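Long-range contact in HepC.19480.a.B1 (Helicobacter pylori, PDB 6MTZ), which is of unknown function but probably works as a metal-dependent phosphoesterase of the DHH/DHHA1 type: residues Glu183-Glu192 with Ser242-Lys253. Residues are numbered along the deposited sequence; the frame is centred on the assembly and turned at random.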
ATOM      1  N   GLU A 183       1.988  -7.842  -6.884  1.00 24.75           N
ATOM      2  CA  GLU A 183       3.119  -7.734  -7.800  1.00 26.30           C
ATOM      3  C   GLU A 183       3.939  -6.461  -7.606  1.00 27.59           C
ATOM      4  O   GLU A 183       5.090  -6.426  -8.036  1.00 30.26           O
ATOM      5  CB  GLU A 183       2.633  -7.810  -9.256  1.00 23.40           C
ATOM      6  CG  GLU A 183       2.083  -9.184  -9.693  1.00 28.41           C
ATOM      7  CD  GLU A 183       0.696  -9.454  -9.142  1.00 33.45           C
ATOM      8  OE1 GLU A 183       0.028  -8.476  -8.728  1.00 33.13           O
ATOM      9  OE2 GLU A 183       0.286 -10.637  -9.101  1.00 26.21           O
ATOM     10  N   LEU A 184       3.367  -5.397  -7.028  1.00 29.07           N
ATOM     11  CA  LEU A 184       4.121  -4.193  -6.671  1.00 22.95           C
ATOM     12  C   LEU A 184       4.196  -4.105  -5.147  1.00 30.51           C
ATOM     13  O   LEU A 184       3.181  -3.838  -4.481  1.00 26.83           O
ATOM     14  CB  LEU A 184       3.482  -2.930  -7.255  1.00 23.01           C
ATOM     15  CG  LEU A 184       3.295  -2.845  -8.781  1.00 28.46           C
ATOM     16  CD1 LEU A 184       2.573  -1.555  -9.169  1.00 26.48           C
ATOM     17  CD2 LEU A 184       4.634  -2.937  -9.538  1.00 25.18           C
ATOM     18  N   ASN A 185       5.399  -4.306  -4.605  1.00 28.49           N
ATOM     19  CA  ASN A 185       5.616  -4.215  -3.163  1.00 28.30           C
ATOM     20  C   ASN A 185       5.041  -2.920  -2.601  1.00 33.18           C
ATOM     21  O   ASN A 185       5.366  -1.820  -3.075  1.00 23.34           O
ATOM     22  CB  ASN A 185       7.113  -4.295  -2.846  1.00 28.58           C
ATOM     23  CG  ASN A 185       7.394  -4.227  -1.353  1.00 32.07           C
ATOM     24  OD1 ASN A 185       7.585  -3.153  -0.795  1.00 34.59           O
ATOM     25  ND2 ASN A 185       7.435  -5.388  -0.702  1.00 31.14           N
ATOM     26  N   ARG A 186       4.195  -3.064  -1.573  1.00 26.51           N
ATOM     27  CA  ARG A 186       3.459  -1.916  -1.050  1.00 26.98           C
ATOM     28  C   ARG A 186       4.382  -0.945  -0.328  1.00 28.41           C
ATOM     29  O   ARG A 186       4.224   0.278  -0.459  1.00 30.17           O
ATOM     30  CB  ARG A 186       2.336  -2.375  -0.116  1.00 24.28           C
ATOM     31  CG  ARG A 186       1.440  -1.224   0.366  1.00 25.93           C
ATOM     32  CD  ARG A 186       0.153  -1.718   1.091  1.00 25.74           C
ATOM     33  NE  ARG A 186       0.407  -2.424   2.353  1.00 28.34           N
ATOM     34  CZ  ARG A 186       0.483  -1.838   3.552  1.00 32.48           C
ATOM     35  NH1 ARG A 186       0.319  -0.524   3.674  1.00 32.82           N
ATOM     36  NH2 ARG A 186       0.707  -2.565   4.639  1.00 33.73           N
ATOM     37  N   PHE A 187       5.356  -1.463   0.428  1.00 27.82           N
ATOM     38  CA  PHE A 187       6.255  -0.579   1.164  1.00 27.90           C
ATOM     39  C   PHE A 187       7.093   0.262   0.213  1.00 36.09           C
ATOM     40  O   PHE A 187       7.224   1.478   0.392  1.00 26.57           O
ATOM     41  CB  PHE A 187       7.187  -1.369   2.086  1.00 26.05           C
ATOM     42  CG  PHE A 187       8.113  -0.477   2.883  1.00 29.03           C
ATOM     43  CD1 PHE A 187       9.332  -0.071   2.371  1.00 37.91           C
ATOM     44  CD2 PHE A 187       7.718   0.019   4.112  1.00 36.12           C
ATOM     45  CE1 PHE A 187      10.158   0.792   3.092  1.00 34.46           C
ATOM     46  CE2 PHE A 187       8.536   0.867   4.832  1.00 40.48           C
ATOM     47  CZ  PHE A 187       9.755   1.256   4.323  1.00 36.93           C
ATOM     48  N   MET A 188       7.694  -0.375  -0.793  1.00 24.84           N
ATOM     49  CA  MET A 188       8.614   0.353  -1.655  1.00 30.02           C
ATOM     50  C   MET A 188       7.883   1.252  -2.647  1.00 33.25           C
ATOM     51  O   MET A 188       8.414   2.302  -3.016  1.00 33.25           O
ATOM     52  CB  MET A 188       9.528  -0.627  -2.397  1.00 25.33           C
ATOM     53  CG  MET A 188      10.479  -1.427  -1.479  1.00 23.02           C
ATOM     54  SD  MET A 188      11.659  -0.420  -0.567  1.00 32.20           S
ATOM     55  CE  MET A 188      12.774   0.139  -1.872  1.00 24.40           C
ATOM     56  N   PHE A 189       6.676   0.871  -3.077  1.00 28.64           N
ATOM     57  CA  PHE A 189       5.966   1.547  -4.169  1.00 34.68           C
ATOM     58  C   PHE A 189       4.533   1.869  -3.747  1.00 26.78           C
ATOM     59  O   PHE A 189       3.567   1.433  -4.365  1.00 26.24           O
ATOM     60  CB  PHE A 189       5.970   0.688  -5.424  1.00 28.02           C
ATOM     61  CG  PHE A 189       7.279  -0.015  -5.660  1.00 26.57           C
ATOM     62  CD1 PHE A 189       8.433   0.713  -5.867  1.00 19.17           C
ATOM     63  CD2 PHE A 189       7.347  -1.404  -5.682  1.00 23.69           C
ATOM     64  CE1 PHE A 189       9.653   0.065  -6.100  1.00 24.24           C
ATOM     65  CE2 PHE A 189       8.547  -2.057  -5.909  1.00 30.09           C
ATOM     66  CZ  PHE A 189       9.709  -1.320  -6.121  1.00 25.08           C
ATOM     67  N   ASP A 190       4.402   2.687  -2.701  1.00 24.91           N
ATOM     68  CA  ASP A 190       3.102   2.885  -2.070  1.00 27.06           C
ATOM     69  C   ASP A 190       2.064   3.401  -3.065  1.00 29.65           C
ATOM     70  O   ASP A 190       0.972   2.835  -3.192  1.00 25.73           O
ATOM     71  CB  ASP A 190       3.240   3.849  -0.896  1.00 28.14           C
ATOM     72  CG  ASP A 190       1.926   4.092  -0.212  1.00 35.28           C
ATOM     73  OD1 ASP A 190       1.434   3.172   0.477  1.00 40.92           O
ATOM     74  OD2 ASP A 190       1.376   5.194  -0.387  1.00 50.96           O
ATOM     75  N   ASP A 191       2.401   4.453  -3.808  1.00 33.30           N
ATOM     76  CA  ASP A 191       1.423   5.031  -4.724  1.00 29.10           C
ATOM     77  C   ASP A 191       1.179   4.136  -5.929  1.00 25.64           C
ATOM     78  O   ASP A 191       0.043   4.028  -6.402  1.00 28.48           O
ATOM     79  CB  ASP A 191       1.879   6.414  -5.185  1.00 35.21           C
ATOM     80  CG  ASP A 191       1.846   7.428  -4.078  1.00 37.71           C
ATOM     81  OD1 ASP A 191       1.112   7.205  -3.084  1.00 35.83           O
ATOM     82  OD2 ASP A 191       2.563   8.441  -4.199  1.00 44.91           O
ATOM     83  N   GLU A 192       2.233   3.518  -6.465  1.00 26.01           N
ATOM     84  CA  GLU A 192       2.044   2.686  -7.650  1.00 24.49           C
ATOM     85  C   GLU A 192       1.299   1.413  -7.295  1.00 33.62           C
ATOM     86  O   GLU A 192       0.548   0.878  -8.120  1.00 27.91           O
ATOM     87  CB  GLU A 192       3.388   2.359  -8.301  1.00 29.96           C
ATOM     88  CG  GLU A 192       4.121   3.583  -8.875  1.00 30.48           C
ATOM     89  CD  GLU A 192       4.933   4.339  -7.828  1.00 36.75           C
ATOM     90  OE1 GLU A 192       4.870   3.954  -6.642  1.00 34.18           O
ATOM     91  OE2 GLU A 192       5.636   5.313  -8.194  1.00 38.81           O
ATOM     92  N   SER A 242       6.335  -8.440 -13.556  1.00 24.53           N
ATOM     93  CA  SER A 242       6.376  -7.870 -12.211  1.00 30.45           C
ATOM     94  C   SER A 242       7.770  -7.356 -11.872  1.00 34.25           C
ATOM     95  O   SER A 242       7.923  -6.239 -11.366  1.00 28.77           O
ATOM     96  CB  SER A 242       5.932  -8.918 -11.182  1.00 30.98           C
ATOM     97  OG  SER A 242       6.249  -8.500  -9.864  1.00 45.26           O
ATOM     98  N   SER A 243       8.806  -8.175 -12.118  1.00 20.50           N
ATOM     99  CA  SER A 243      10.159  -7.742 -11.761  1.00 22.27           C
ATOM    100  C   SER A 243      10.588  -6.552 -12.606  1.00 30.06           C
ATOM    101  O   SER A 243      11.231  -5.634 -12.096  1.00 34.37           O
ATOM    102  CB  SER A 243      11.154  -8.903 -11.888  1.00 34.06           C
ATOM    103  OG  SER A 243      10.919  -9.671 -13.055  1.00 50.89           O
ATOM    104  N   ASN A 244      10.172  -6.507 -13.873  1.00 33.64           N
ATOM    105  CA  ASN A 244      10.491  -5.353 -14.707  1.00 35.18           C
ATOM    106  C   ASN A 244       9.797  -4.091 -14.220  1.00 29.75           C
ATOM    107  O   ASN A 244      10.418  -3.024 -14.151  1.00 28.73           O
ATOM    108  CB  ASN A 244      10.135  -5.630 -16.159  1.00 53.09           C
ATOM    109  CG  ASN A 244      11.327  -5.480 -17.054  1.00 72.71           C
ATOM    110  OD1 ASN A 244      11.737  -4.360 -17.373  1.00 80.53           O
ATOM    111  ND2 ASN A 244      11.925  -6.603 -17.435  1.00 75.69           N
ATOM    112  N   ALA A 245       8.503  -4.183 -13.902  1.00 21.05           N
ATOM    113  CA  ALA A 245       7.803  -3.023 -13.367  1.00 26.62           C
ATOM    114  C   ALA A 245       8.472  -2.524 -12.084  1.00 35.38           C
ATOM    115  O   ALA A 245       8.640  -1.313 -11.895  1.00 36.65           O
ATOM    116  CB  ALA A 245       6.329  -3.366 -13.125  1.00 22.59           C
ATOM    117  N   GLN A 246       8.900  -3.440 -11.208  1.00 30.67           N
ATOM    118  CA  GLN A 246       9.497  -3.025  -9.941  1.00 27.19           C
ATOM    119  C   GLN A 246      10.886  -2.428 -10.139  1.00 27.45           C
ATOM    120  O   GLN A 246      11.193  -1.367  -9.580  1.00 27.60           O
ATOM    121  CB  GLN A 246       9.523  -4.202  -8.969  1.00 26.99           C
ATOM    122  CG  GLN A 246       8.107  -4.536  -8.503  1.00 26.18           C
ATOM    123  CD  GLN A 246       8.042  -5.634  -7.468  1.00 30.79           C
ATOM    124  OE1 GLN A 246       7.680  -5.399  -6.302  1.00 29.74           O
ATOM    125  NE2 GLN A 246       8.362  -6.854  -7.890  1.00 26.45           N
ATOM    126  N   THR A 247      11.742  -3.086 -10.933  1.00 26.29           N
ATOM    127  CA  THR A 247      13.086  -2.550 -11.156  1.00 32.68           C
ATOM    128  C   THR A 247      13.035  -1.139 -11.741  1.00 40.41           C
ATOM    129  O   THR A 247      13.841  -0.276 -11.361  1.00 37.95           O
ATOM    130  CB  THR A 247      13.907  -3.473 -12.068  1.00 36.97           C
ATOM    131  OG1 THR A 247      13.245  -3.632 -13.327  1.00 44.68           O
ATOM    132  CG2 THR A 247      14.097  -4.839 -11.427  1.00 34.75           C
ATOM    133  N   HIS A 248      12.099  -0.877 -12.668  1.00 29.91           N
ATOM    134  CA  HIS A 248      11.974   0.470 -13.218  0.50 32.79           C
ATOM    135  C   HIS A 248      11.680   1.485 -12.120  1.00 36.46           C
ATOM    136  O   HIS A 248      12.266   2.576 -12.095  1.00 35.52           O
ATOM    137  CB  HIS A 248      10.882   0.542 -14.285  0.50 29.35           C
ATOM    138  CG  HIS A 248      10.660   1.930 -14.815  0.50 32.55           C
ATOM    139  ND1 HIS A 248       9.687   2.775 -14.321  0.50 31.29           N
ATOM    140  CD2 HIS A 248      11.303   2.628 -15.783  0.50 33.61           C
ATOM    141  CE1 HIS A 248       9.732   3.925 -14.970  0.50 26.22           C
ATOM    142  NE2 HIS A 248      10.705   3.863 -15.862  0.50 32.22           N
ATOM    143  N   LEU A 249      10.781   1.133 -11.199  1.00 29.93           N
ATOM    144  CA  LEU A 249      10.515   2.012 -10.066  1.00 36.99           C
ATOM    145  C   LEU A 249      11.709   2.080  -9.122  1.00 34.18           C
ATOM    146  O   LEU A 249      11.960   3.132  -8.527  1.00 35.74           O
ATOM    147  CB  LEU A 249       9.260   1.551  -9.330  1.00 30.56           C
ATOM    148  CG  LEU A 249       8.004   1.582 -10.208  1.00 36.92           C
ATOM    149  CD1 LEU A 249       6.805   0.973  -9.473  1.00 37.73           C
ATOM    150  CD2 LEU A 249       7.685   3.011 -10.648  1.00 36.38           C
ATOM    151  N   LEU A 250      12.470   0.984  -8.987  1.00 29.40           N
ATOM    152  CA  LEU A 250      13.663   1.029  -8.146  1.00 23.32           C
ATOM    153  C   LEU A 250      14.745   1.905  -8.761  1.00 42.07           C
ATOM    154  O   LEU A 250      15.483   2.583  -8.027  1.00 37.05           O
ATOM    155  CB  LEU A 250      14.212  -0.387  -7.900  1.00 34.34           C
ATOM    156  CG  LEU A 250      13.378  -1.336  -7.030  1.00 36.98           C
ATOM    157  CD1 LEU A 250      14.042  -2.696  -6.942  1.00 32.39           C
ATOM    158  CD2 LEU A 250      13.139  -0.747  -5.638  1.00 34.11           C
ATOM    159  N   SER A 251      14.853   1.906 -10.099  1.00 42.97           N
ATOM    160  CA  SER A 251      15.916   2.664 -10.764  1.00 39.77           C
ATOM    161  C   SER A 251      15.818   4.147 -10.446  1.00 35.88           C
ATOM    162  O   SER A 251      16.836   4.843 -10.423  1.00 50.19           O
ATOM    163  CB  SER A 251      15.871   2.443 -12.280  1.00 39.51           C
ATOM    164  OG  SER A 251      16.291   1.135 -12.612  1.00 51.68           O
ATOM    165  N   LEU A 252      14.611   4.638 -10.159  1.00 37.49           N
ATOM    166  CA  LEU A 252      14.452   6.029  -9.764  1.00 42.30           C
ATOM    167  C   LEU A 252      14.839   6.291  -8.314  1.00 48.01           C
ATOM    168  O   LEU A 252      14.783   7.446  -7.884  1.00 48.54           O
ATOM    169  CB  LEU A 252      13.006   6.472  -9.985  1.00 46.06           C
ATOM    170  CG  LEU A 252      12.277   5.987 -11.244  1.00 48.06           C
ATOM    171  CD1 LEU A 252      10.854   6.517 -11.229  1.00 45.46           C
ATOM    172  CD2 LEU A 252      12.991   6.398 -12.523  1.00 52.40           C
ATOM    173  N   LYS A 253      15.223   5.263  -7.552  1.00 54.85           N
ATOM    174  CA  LYS A 253      15.519   5.389  -6.126  1.00 40.97           C
ATOM    175  C   LYS A 253      16.998   5.193  -5.817  1.00 43.69           C
ATOM    176  O   LYS A 253      17.358   5.029  -4.643  1.00 46.52           O
ATOM    177  CB  LYS A 253      14.686   4.373  -5.324  1.00 32.38           C
ATOM    178  CG  LYS A 253      13.170   4.612  -5.315  1.00 39.14           C
ATOM    179  CD  LYS A 253      12.436   3.449  -4.628  1.00 36.02           C
ATOM    180  CE  LYS A 253      10.936   3.588  -4.718  1.00 32.82           C
ATOM    181  NZ  LYS A 253      10.470   4.690  -3.847  1.00 42.56           N
TER
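Ser242 and Gln246, one turn apart on helix 238-251, bind the backbone of the segment entering helix 190-203. Ser242 OG donates to Glu183 O at 3.0 Å, lying in the carbonyl plane and at a C=O...donor angle of 124°, on a lone pair. Gln246 extends beyond CG (chi2 -176°), bringing OE1 to Asn185 N at 3.0 Å; the N-H points nearly straight at its acceptor (167°), although the donor is tilted from the amide plane. Gln246 NE2 also lies near Glu183 O, but the angle is too poor for a hydrogen bond.

Asn185 uses its side chain to shape its own segment: OD1 accepts from Met188 N at 2.8 Å, forming an Asx motif, while ND2 bonds to Ser271 OG. At the far end, Lys253 NZ reaches Met188 O in a weak bond of 3.3 Å. The Glu183 carboxylate turns away from helix 238-251, with OE1 hydrogen-bonded to Tyr196 OH on helix 190-203 and OE2 salt-bridged to Lys225.

Apolar packing fills in between these polar links. Phe189, the N-cap residue of helix 190-203, is sandwiched: Met188 CB lies over one ring face, while Leu249 CD1 makes a CH-pi contact with the opposite face, 4.3 Å from the centroid. Two groups meet the ring edge, Leu250 CD2 at 3.5 Å from Phe189 CZ and the OE1 of Gln246 beside CE2. Farther along, Leu184 CD2 rests 4.0 Å from Ala245 CB, and Glu192 CG lies 3.8 Å from Leu249 CD1, the two side chains running alongside in opposing directions.

Helix 238-251 also packs against helix 276-285, and Leu250 touches Phe267 of strand 264-270. The contact therefore joins the helical region after the parallel sheet to the domain built on the mixed sheet, an interdomain junction consistent with the two-domain DHH/DHHA1 architecture.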